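Local structure of archeaosine synthase QueF-Like (Pyrobaculum calidifontis, 5K0P) at residues S7-E18 against S29-G40; E47-Y55 against D68-A76. The protein converts the nitrile of preQ0-modified tRNA into the formamidine of archaeosine, using free ammonium, as a tunnel-fold homodecamer with active sites between subunits. One frame throughout, in Å; residues are numbered along the deposited sequence. Where two conformers were deposited one is given.

Contact 1: S7-E18 against S29-G40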
loop_
_atom_site.group_PDB
_atom_site.type_symbol
_atom_site.label_atom_id
_atom_site.label_comp_id
_atom_site.label_asym_id
_atom_site.label_seq_id
_atom_site.Cartn_x
_atom_site.Cartn_y
_atom_site.Cartn_z
ATOM N N SER A 7 13.646 28.443 -17.051
ATOM C CA SER A 7 12.533 27.512 -17.057
ATOM C C SER A 7 12.884 26.243 -16.221
ATOM O O SER A 7 14.009 26.066 -15.775
ATOM C CB SER A 7 12.100 27.223 -18.502
ATOM O OG SER A 7 13.118 26.526 -19.140
ATOM N N PRO A 8 11.882 25.401 -15.935
ATOM C CA PRO A 8 12.204 24.133 -15.277
ATOM C C PRO A 8 13.135 23.238 -16.069
ATOM O O PRO A 8 13.237 23.364 -17.293
ATOM C CB PRO A 8 10.857 23.444 -15.146
ATOM C CG PRO A 8 9.842 24.500 -15.317
ATOM C CD PRO A 8 10.445 25.583 -16.133
ATOM N N SER A 9 13.762 22.323 -15.356
ATOM C CA SER A 9 14.547 21.260 -15.924
ATOM C C SER A 9 13.714 20.129 -16.520
ATOM O O SER A 9 14.166 19.501 -17.465
ATOM C CB SER A 9 15.497 20.666 -14.868
ATOM O OG SER A 9 16.301 21.686 -14.295
ATOM N N LEU A 10 12.550 19.837 -15.945
ATOM C CA LEU A 10 11.717 18.702 -16.347
ATOM C C LEU A 10 10.297 18.992 -15.854
ATOM O O LEU A 10 10.119 19.501 -14.756
ATOM C CB LEU A 10 12.177 17.359 -15.704
ATOM C CG LEU A 10 11.538 16.101 -16.255
ATOM C CD1 LEU A 10 11.973 15.947 -17.720
ATOM C CD2 LEU A 10 11.993 14.859 -15.541
ATOM N N VAL A 11 9.316 18.707 -16.691
ATOM C CA VAL A 11 7.932 18.730 -16.269
ATOM C C VAL A 11 7.308 17.380 -16.550
ATOM O O VAL A 11 7.587 16.804 -17.586
ATOM C CB VAL A 11 7.164 19.826 -17.029
ATOM C CG1 VAL A 11 5.672 19.825 -16.678
ATOM C CG2 VAL A 11 7.720 21.201 -16.778
ATOM N N ARG A 12 6.493 16.901 -15.608
ATOM C CA ARG A 12 5.779 15.654 -15.728
ATOM C C ARG A 12 4.312 15.989 -15.593
ATOM O O ARG A 12 3.918 16.682 -14.634
ATOM C CB ARG A 12 6.242 14.646 -14.671
ATOM C CG ARG A 12 7.718 14.206 -14.838
ATOM C CD ARG A 12 8.219 13.020 -13.942
ATOM N NE ARG A 12 9.672 12.794 -14.057
ATOM C CZ ARG A 12 10.245 11.642 -14.400
ATOM N NH1 ARG A 12 11.524 11.574 -14.527
ATOM N NH2 ARG A 12 9.536 10.573 -14.631
ATOM N N LEU A 13 3.515 15.526 -16.552
ATOM C CA LEU A 13 2.033 15.693 -16.491
ATOM C C LEU A 13 1.363 14.374 -16.601
ATOM O O LEU A 13 1.831 13.530 -17.341
ATOM C CB LEU A 13 1.530 16.604 -17.576
ATOM C CG LEU A 13 2.297 17.871 -17.696
ATOM C CD1 LEU A 13 2.098 18.476 -19.089
ATOM C CD2 LEU A 13 1.904 18.815 -16.574
ATOM N N LYS A 14 0.271 14.167 -15.865
ATOM C CA LYS A 14 -0.393 12.891 -15.849
ATOM C C LYS A 14 -1.867 13.120 -15.701
ATOM O O LYS A 14 -2.295 13.853 -14.799
ATOM C CB LYS A 14 0.080 12.050 -14.671
ATOM C CG LYS A 14 -0.662 10.727 -14.555
ATOM C CD LYS A 14 -0.250 9.839 -13.335
ATOM C CE LYS A 14 1.188 9.318 -13.435
ATOM N NZ LYS A 14 1.400 8.500 -12.222
ATOM N N THR A 15 -2.653 12.478 -16.555
ATOM C CA THR A 15 -4.101 12.647 -16.463
ATOM C C THR A 15 -4.861 11.469 -17.094
ATOM O O THR A 15 -4.251 10.543 -17.629
ATOM C CB THR A 15 -4.539 14.027 -17.029
ATOM O OG1 THR A 15 -5.868 14.293 -16.577
ATOM C CG2 THR A 15 -4.553 14.033 -18.549
ATOM N N ARG A 16 -6.191 11.473 -17.013
ATOM C CA ARG A 16 -7.001 10.407 -17.610
ATOM C C ARG A 16 -7.573 10.932 -18.917
ATOM O O ARG A 16 -7.799 12.106 -19.085
ATOM C CB ARG A 16 -8.145 9.937 -16.677
ATOM C CG ARG A 16 -7.683 9.329 -15.309
ATOM C CD ARG A 16 -7.385 7.805 -15.308
ATOM N NE ARG A 16 -8.662 7.112 -15.569
ATOM C CZ ARG A 16 -9.565 6.784 -14.643
ATOM N NH1 ARG A 16 -9.319 7.004 -13.358
ATOM N NH2 ARG A 16 -10.720 6.206 -14.992
ATOM N N GLY A 17 -7.856 10.049 -19.826
ATOM C CA GLY A 17 -8.512 10.427 -21.070
ATOM C C GLY A 17 -9.328 9.265 -21.617
ATOM O O GLY A 17 -9.423 8.212 -20.974
ATOM N N GLU A 18 -9.903 9.470 -22.807
ATOM C CA GLU A 18 -10.594 8.422 -23.470
ATOM C C GLU A 18 -10.598 8.609 -24.985
ATOM O O GLU A 18 -10.462 9.734 -25.477
ATOM C CB GLU A 18 -12.021 8.195 -22.896
ATOM C CG GLU A 18 -12.998 9.222 -23.248
ATOM C CD GLU A 18 -14.419 8.923 -22.756
ATOM O OE1 GLU A 18 -15.376 9.072 -23.592
ATOM O OE2 GLU A 18 -14.574 8.614 -21.546
ATOM N N SER A 29 -10.803 3.789 -22.381
ATOM C CA SER A 29 -10.338 4.669 -21.333
ATOM C C SER A 29 -8.805 4.528 -21.099
ATOM O O SER A 29 -8.261 3.518 -21.363
ATOM C CB SER A 29 -11.217 4.376 -20.117
ATOM O OG SER A 29 -10.748 5.078 -18.984
ATOM N N PHE A 30 -8.091 5.592 -20.783
ATOM C CA PHE A 30 -6.673 5.564 -20.567
ATOM C C PHE A 30 -6.165 6.509 -19.514
ATOM O O PHE A 30 -6.828 7.475 -19.153
ATOM C CB PHE A 30 -5.853 5.751 -21.879
ATOM C CG PHE A 30 -6.057 7.045 -22.606
ATOM C CD1 PHE A 30 -5.337 8.121 -22.305
ATOM C CD2 PHE A 30 -7.007 7.143 -23.614
ATOM C CE1 PHE A 30 -5.496 9.318 -22.986
ATOM C CE2 PHE A 30 -7.233 8.303 -24.292
ATOM C CZ PHE A 30 -6.454 9.433 -24.001
ATOM N N GLU A 31 -4.943 6.202 -19.038
ATOM C CA GLU A 31 -4.167 7.136 -18.322
ATOM C C GLU A 31 -2.958 7.554 -19.204
ATOM O O GLU A 31 -2.272 6.741 -19.755
ATOM C CB GLU A 31 -3.742 6.463 -16.974
ATOM C CG GLU A 31 -3.045 7.497 -16.101
ATOM C CD GLU A 31 -2.217 6.898 -14.980
ATOM O OE1 GLU A 31 -1.072 6.350 -15.250
ATOM O OE2 GLU A 31 -2.709 7.033 -13.833
ATOM N N VAL A 32 -2.687 8.830 -19.294
ATOM C CA VAL A 32 -1.574 9.328 -20.083
ATOM C C VAL A 32 -0.629 10.119 -19.226
ATOM O O VAL A 32 -1.072 10.942 -18.388
ATOM C CB VAL A 32 -2.055 10.113 -21.305
ATOM C CG1 VAL A 32 -2.932 11.329 -20.936
ATOM C CG2 VAL A 32 -0.857 10.602 -22.140
ATOM N N SER A 33 0.656 9.840 -19.404
ATOM C CA SER A 33 1.766 10.525 -18.675
ATOM C C SER A 33 2.623 11.178 -19.750
ATOM O O SER A 33 2.961 10.509 -20.700
ATOM C CB SER A 33 2.619 9.522 -17.891
ATOM O OG SER A 33 1.850 8.993 -16.855
ATOM N N VAL A 34 2.919 12.473 -19.613
ATOM C CA VAL A 34 3.884 13.130 -20.489
ATOM C C VAL A 34 4.985 13.732 -19.668
ATOM O O VAL A 34 4.754 14.387 -18.610
ATOM C CB VAL A 34 3.174 14.158 -21.377
ATOM C CG1 VAL A 34 4.108 14.869 -22.320
ATOM C CG2 VAL A 34 2.063 13.448 -22.120
ATOM N N GLU A 35 6.206 13.573 -20.164
ATOM C CA GLU A 35 7.331 14.202 -19.479
ATOM C C GLU A 35 8.150 14.875 -20.534
ATOM O O GLU A 35 8.282 14.334 -21.632
ATOM C CB GLU A 35 7.929 13.114 -18.614
ATOM C CG GLU A 35 9.332 12.816 -18.721
ATOM C CD GLU A 35 9.802 11.600 -17.921
ATOM O OE1 GLU A 35 9.147 11.127 -16.928
ATOM O OE2 GLU A 35 10.898 11.169 -18.347
ATOM N N TYR A 36 8.565 16.101 -20.280
ATOM C CA TYR A 36 9.394 16.856 -21.210
ATOM C C TYR A 36 10.334 17.882 -20.595
ATOM O O TYR A 36 10.151 18.308 -19.475
ATOM C CB TYR A 36 8.468 17.545 -22.258
ATOM C CG TYR A 36 7.759 18.743 -21.746
ATOM C CD1 TYR A 36 6.650 18.594 -20.963
ATOM C CD2 TYR A 36 8.234 20.041 -22.024
ATOM C CE1 TYR A 36 5.985 19.736 -20.457
ATOM C CE2 TYR A 36 7.578 21.193 -21.525
ATOM C CZ TYR A 36 6.463 21.027 -20.732
ATOM O OH TYR A 36 5.828 22.144 -20.152
ATOM N N ILE A 37 11.368 18.275 -21.354
ATOM C CA ILE A 37 12.277 19.339 -20.935
ATOM C C ILE A 37 11.907 20.578 -21.685
ATOM O O ILE A 37 11.994 20.586 -22.938
ATOM C CB ILE A 37 13.737 19.011 -21.233
ATOM C CG1 ILE A 37 14.104 17.778 -20.463
ATOM C CG2 ILE A 37 14.689 20.198 -20.831
ATOM C CD1 ILE A 37 15.486 17.299 -20.708
ATOM N N PRO A 38 11.508 21.650 -20.955
ATOM C CA PRO A 38 11.185 22.907 -21.606
ATOM C C PRO A 38 12.436 23.502 -22.201
ATOM O O PRO A 38 13.547 23.291 -21.628
ATOM C CB PRO A 38 10.700 23.793 -20.450
ATOM C CG PRO A 38 10.214 22.833 -19.420
ATOM C CD PRO A 38 11.183 21.683 -19.518
ATOM N N ARG A 39 12.245 24.198 -23.355
ATOM C CA ARG A 39 13.232 25.117 -23.920
ATOM C C ARG A 39 12.570 26.466 -24.203
ATOM O O ARG A 39 12.031 26.718 -25.307
ATOM C CB ARG A 39 13.896 24.576 -25.210
ATOM C CG ARG A 39 15.014 25.552 -25.669
ATOM C CD ARG A 39 15.494 25.397 -27.117
ATOM N NE ARG A 39 16.289 24.185 -27.339
ATOM C CZ ARG A 39 15.901 23.054 -27.966
ATOM N NH1 ARG A 39 16.773 22.039 -28.053
ATOM N NH2 ARG A 39 14.679 22.897 -28.504
ATOM N N GLY A 40 12.568 27.334 -23.217
ATOM C CA GLY A 40 11.820 28.604 -23.349
ATOM C C GLY A 40 10.322 28.609 -23.722
ATOM O O GLY A 40 9.778 29.659 -24.155
HETATM O O HOH W 1 15.030 23.561 -19.233
HETATM O O HOH W 2 -10.702 7.673 -18.556
#
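Gly17 O takes two donors: the backbone N of Phe30, 2.9 Å away, and a water that is also hydrogen-bonded to Ser29 OG. Moving along the two antiparallel strands, Thr15 with Val32, Leu13 with Val34 and Val11 with Tyr36 follow as further hydrogen-bonded pairs, each closed by two backbone bonds. The Leu13 pair is the shortest, with 2.7 Å both from Leu13 N to Val34 O and from Val34 N to Leu13 O.

Phe30 CG stands between its backbone N and carbonyl carbon (chi1 61°), which swings the ring across onto the partner strand. Gly17 CA then lies over the ring face, a CH-pi contact 3.9 Å from the Phe30 centroid, a closeness possible because Gly17 carries no side chain. Tyr36 turns the same way (chi1 76°), laying its CE1 3.6 Å from Val11 CB, while its hydroxyl hydrogen-bonds Leu43 N. Thr15 CG2 runs alongside Val32 CG1, and Thr15 OG1 bonds Gly92 O of a second subunit.

On the other face, Arg12 and Glu35 extend side by side as a salt bridge, the carboxylate over a guanidinium face; the modelled approach is doubtfully short. Glu35 OE2 has a second partner in Tyr81 OH. Lys14 CE rests 3.5 Å from Ser33 OG, and its NZ stays beyond salt-bridge range of Glu31. Past the ladder, a water donates to both Pro8 O and Pro38 O.

The hairpin is therefore two-sided: mostly apolar groups, with the hydroxyls of Thr15 and Tyr36 each bonded elsewhere, face the helices, which cover Leu13, Val32 and Val34, whereas Arg12, Lys14, Arg16, Glu31, Ser33 and Glu35 occupy the reverse, consistent with the inner wall of a tunnel-fold barrel.

Contact 2: E47-Y55 against D68-A76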
loop_
_atom_site.group_PDB
_atom_site.type_symbol
_atom_site.label_atom_id
_atom_site.label_comp_id
_atom_site.label_asym_id
_atom_site.label_seq_id
_atom_site.Cartn_x
_atom_site.Cartn_y
_atom_site.Cartn_z
ATOM N N GLU A 47 -3.685 23.787 -22.017
ATOM C CA GLU A 47 -3.448 23.371 -23.410
ATOM C C GLU A 47 -3.196 21.880 -23.462
ATOM O O GLU A 47 -3.777 21.184 -24.315
ATOM C CB GLU A 47 -2.315 24.153 -24.041
ATOM C CG GLU A 47 -2.296 24.006 -25.547
ATOM C CD GLU A 47 -1.142 24.716 -26.309
ATOM O OE1 GLU A 47 -0.442 25.630 -25.799
ATOM O OE2 GLU A 47 -0.945 24.354 -27.488
ATOM N N PHE A 48 -2.389 21.366 -22.527
ATOM C CA PHE A 48 -2.275 19.910 -22.392
ATOM C C PHE A 48 -3.632 19.123 -22.234
ATOM O O PHE A 48 -3.882 18.160 -22.962
ATOM C CB PHE A 48 -1.286 19.545 -21.261
ATOM C CG PHE A 48 -1.224 18.098 -20.987
ATOM C CD1 PHE A 48 -0.654 17.208 -21.950
ATOM C CD2 PHE A 48 -1.768 17.567 -19.815
ATOM C CE1 PHE A 48 -0.571 15.861 -21.687
ATOM C CE2 PHE A 48 -1.655 16.206 -19.588
ATOM C CZ PHE A 48 -1.056 15.370 -20.507
ATOM N N LYS A 49 -4.468 19.545 -21.283
ATOM C CA LYS A 49 -5.729 18.906 -21.084
ATOM C C LYS A 49 -6.634 18.962 -22.367
ATOM O O LYS A 49 -7.317 18.020 -22.692
ATOM C CB LYS A 49 -6.440 19.580 -19.992
ATOM C CG LYS A 49 -7.838 19.056 -19.857
ATOM C CD LYS A 49 -8.439 19.615 -18.600
ATOM C CE LYS A 49 -9.450 18.680 -17.923
ATOM N NZ LYS A 49 -10.516 18.114 -18.769
ATOM N N LYS A 50 -6.663 20.082 -23.062
ATOM C CA LYS A 50 -7.398 20.123 -24.393
ATOM C C LYS A 50 -6.796 19.065 -25.407
ATOM O O LYS A 50 -7.516 18.401 -26.175
ATOM C CB LYS A 50 -7.433 21.536 -25.062
ATOM C CG LYS A 50 -7.891 22.745 -24.253
ATOM C CD LYS A 50 -9.311 22.724 -23.587
ATOM C CE LYS A 50 -9.480 22.284 -22.056
ATOM N NZ LYS A 50 -8.524 22.714 -20.909
ATOM N N MET A 51 -5.472 18.958 -25.478
ATOM C CA MET A 51 -4.863 17.948 -26.372
ATOM C C MET A 51 -5.388 16.553 -26.022
ATOM O O MET A 51 -5.841 15.817 -26.884
ATOM C CB MET A 51 -3.356 17.950 -26.238
ATOM C CG MET A 51 -2.637 19.186 -26.795
ATOM S SD MET A 51 -0.871 19.018 -26.444
ATOM C CE MET A 51 -0.319 20.546 -27.188
ATOM N N VAL A 52 -5.421 16.245 -24.735
ATOM C CA VAL A 52 -5.810 14.942 -24.317
ATOM C C VAL A 52 -7.336 14.758 -24.578
ATOM O O VAL A 52 -7.710 13.700 -25.041
ATOM C CB VAL A 52 -5.526 14.698 -22.812
ATOM C CG1 VAL A 52 -6.108 13.400 -22.349
ATOM C CG2 VAL A 52 -4.000 14.681 -22.560
ATOM N N ASP A 53 -8.160 15.740 -24.204
ATOM C CA ASP A 53 -9.593 15.636 -24.448
ATOM C C ASP A 53 -9.936 15.607 -25.927
ATOM O O ASP A 53 -11.019 15.222 -26.256
ATOM C CB ASP A 53 -10.370 16.773 -23.775
ATOM C CG ASP A 53 -10.387 16.637 -22.264
ATOM O OD1 ASP A 53 -10.117 15.545 -21.778
ATOM O OD2 ASP A 53 -10.603 17.599 -21.528
ATOM N N SER A 54 -9.029 16.025 -26.803
ATOM C CA SER A 54 -9.365 16.017 -28.220
ATOM C C SER A 54 -9.727 14.658 -28.733
ATOM O O SER A 54 -10.377 14.568 -29.765
ATOM C CB SER A 54 -8.242 16.604 -29.090
ATOM O OG SER A 54 -7.076 15.788 -29.069
ATOM N N TYR A 55 -9.268 13.603 -28.068
ATOM C CA TYR A 55 -9.455 12.214 -28.537
ATOM C C TYR A 55 -10.837 11.616 -28.153
ATOM O O TYR A 55 -11.209 10.529 -28.608
ATOM C CB TYR A 55 -8.302 11.302 -28.027
ATOM C CG TYR A 55 -6.943 11.739 -28.492
ATOM C CD1 TYR A 55 -6.544 11.537 -29.776
ATOM C CD2 TYR A 55 -6.031 12.359 -27.608
ATOM C CE1 TYR A 55 -5.295 12.016 -30.216
ATOM C CE2 TYR A 55 -4.836 12.859 -28.036
ATOM C CZ TYR A 55 -4.429 12.667 -29.328
ATOM O OH TYR A 55 -3.160 13.146 -29.729
ATOM N N ASP A 68 0.669 10.404 -31.708
ATOM C CA ASP A 68 -0.022 11.624 -32.107
ATOM C C ASP A 68 0.123 12.720 -31.037
ATOM O O ASP A 68 0.387 13.869 -31.359
ATOM C CB ASP A 68 -1.499 11.345 -32.392
ATOM C CG ASP A 68 -2.163 12.491 -33.041
ATOM O OD1 ASP A 68 -1.777 12.833 -34.168
ATOM O OD2 ASP A 68 -3.020 13.079 -32.416
ATOM N N LEU A 69 -0.039 12.344 -29.779
ATOM C CA LEU A 69 0.054 13.280 -28.676
ATOM C C LEU A 69 1.514 13.780 -28.564
ATOM O O LEU A 69 1.724 14.934 -28.308
ATOM C CB LEU A 69 -0.463 12.631 -27.354
ATOM C CG LEU A 69 -0.444 13.518 -26.071
ATOM C CD1 LEU A 69 -1.237 14.800 -26.293
ATOM C CD2 LEU A 69 -1.020 12.788 -24.841
ATOM N N LEU A 70 2.500 12.929 -28.772
ATOM C CA LEU A 70 3.932 13.377 -28.855
ATOM C C LEU A 70 4.161 14.447 -29.853
ATOM O O LEU A 70 4.867 15.481 -29.572
ATOM C CB LEU A 70 4.833 12.196 -29.156
ATOM C CG LEU A 70 6.313 12.560 -29.123
ATOM C CD1 LEU A 70 7.105 11.711 -28.167
ATOM C CD2 LEU A 70 6.892 12.387 -30.493
ATOM N N GLU A 71 3.525 14.225 -31.023
ATOM C CA GLU A 71 3.635 15.154 -32.130
ATOM C C GLU A 71 2.921 16.434 -31.765
ATOM O O GLU A 71 3.486 17.488 -32.080
ATOM C CB GLU A 71 3.201 14.581 -33.480
ATOM C CG GLU A 71 4.235 13.630 -34.107
ATOM C CD GLU A 71 5.702 14.232 -34.246
ATOM O OE1 GLU A 71 5.969 15.412 -34.665
ATOM O OE2 GLU A 71 6.646 13.489 -33.918
ATOM N N LYS A 72 1.779 16.372 -31.051
ATOM C CA LYS A 72 1.143 17.587 -30.585
ATOM C C LYS A 72 1.994 18.420 -29.657
ATOM O O LYS A 72 2.058 19.680 -29.790
ATOM C CB LYS A 72 -0.158 17.289 -29.882
ATOM C CG LYS A 72 -1.245 17.091 -30.893
ATOM C CD LYS A 72 -2.339 16.234 -30.340
ATOM C CE LYS A 72 -3.404 16.001 -31.390
ATOM N NZ LYS A 72 -4.490 16.879 -31.017
ATOM N N VAL A 73 2.644 17.731 -28.712
ATOM C CA VAL A 73 3.462 18.416 -27.719
ATOM C C VAL A 73 4.729 18.979 -28.379
ATOM O O VAL A 73 5.122 20.086 -28.077
ATOM C CB VAL A 73 3.835 17.518 -26.526
ATOM C CG1 VAL A 73 4.780 18.267 -25.557
ATOM C CG2 VAL A 73 2.578 17.065 -25.816
ATOM N N LYS A 74 5.329 18.251 -29.289
ATOM C CA LYS A 74 6.513 18.772 -29.929
ATOM C C LYS A 74 6.171 19.993 -30.733
ATOM O O LYS A 74 6.968 20.952 -30.776
ATOM C CB LYS A 74 7.136 17.774 -30.876
ATOM C CG LYS A 74 8.021 16.767 -30.194
ATOM C CD LYS A 74 8.380 15.633 -31.115
ATOM C CE LYS A 74 9.272 16.043 -32.294
ATOM N NZ LYS A 74 10.622 16.250 -31.713
ATOM N N ALA A 75 5.010 19.978 -31.383
ATOM C CA ALA A 75 4.632 21.117 -32.187
ATOM C C ALA A 75 4.334 22.366 -31.349
ATOM O O ALA A 75 4.713 23.469 -31.760
ATOM C CB ALA A 75 3.464 20.795 -33.139
ATOM N N ALA A 76 3.681 22.199 -30.194
ATOM C CA ALA A 76 3.409 23.306 -29.305
ATOM C C ALA A 76 4.659 23.933 -28.659
ATOM O O ALA A 76 4.702 25.141 -28.548
ATOM C CB ALA A 76 2.437 22.885 -28.220
#
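Two helical segments, 47-53 and 68-76, run nearly antiparallel at 150°, their axes 10.7 Å apart at closest approach. Met51 fills the gap as a knob among Leu69, Lys72, Val73 and Ala76. Its chain is fully extended beyond CG (chi2 177°), which carries CE on to Ala76 CB at 3.8 Å, while SD passes Lys72 CB and crosses Val73 CG2. Closer to the sheet, Phe48 and Val52 both touch Leu69 CD2.

Beyond the helix, Tyr55 reaches across with its OH 2.7 Å from Asp68 OD2. The acceptor lies in the plane of the ring at its edge, and the ring and carboxylate planes stand 81° apart. Lys72 approaches from the opposite direction, CD and CE against Tyr55 OH, before NZ gives a weak bond to Ser54 OG. That hydroxyl sits over the centre of the tyrosine ring and itself donates to Met51 O. A phenylalanine at Tyr55 would probably leave Asp68 OD2 without its short hydroxyl donor and Lys72 with a looser fit.

Leu69 and Phe48 continue down onto Val32 and Val34, the arrangement of the tunnel fold, in which a pair of antiparallel helices packs on a four-stranded antiparallel sheet.

From the N terminus, contact 1 closes first: strands 10-20 and 27-37 form a hairpin whose connecting loop holds Cys21, the thioimide-forming residue, and Asp28, the probable proton donor/acceptor, follows at the start of strand 27-37. The substrate-binding residues Leu43 to Glu46 span the entry into helix 45-53. Contact 2 closes the connection 56-67, a loop and the start of helix 62-77, where His62 and Glu63 of the substrate site shared with an adjacent subunit lie. The two loops follow in series, neither enclosing the other. The two contacts touch, Val32 against Leu69 and both Thr15 and Val34 against Phe48, so the helix pair is seated on the hairpin, and both contacts also touch the second subunit.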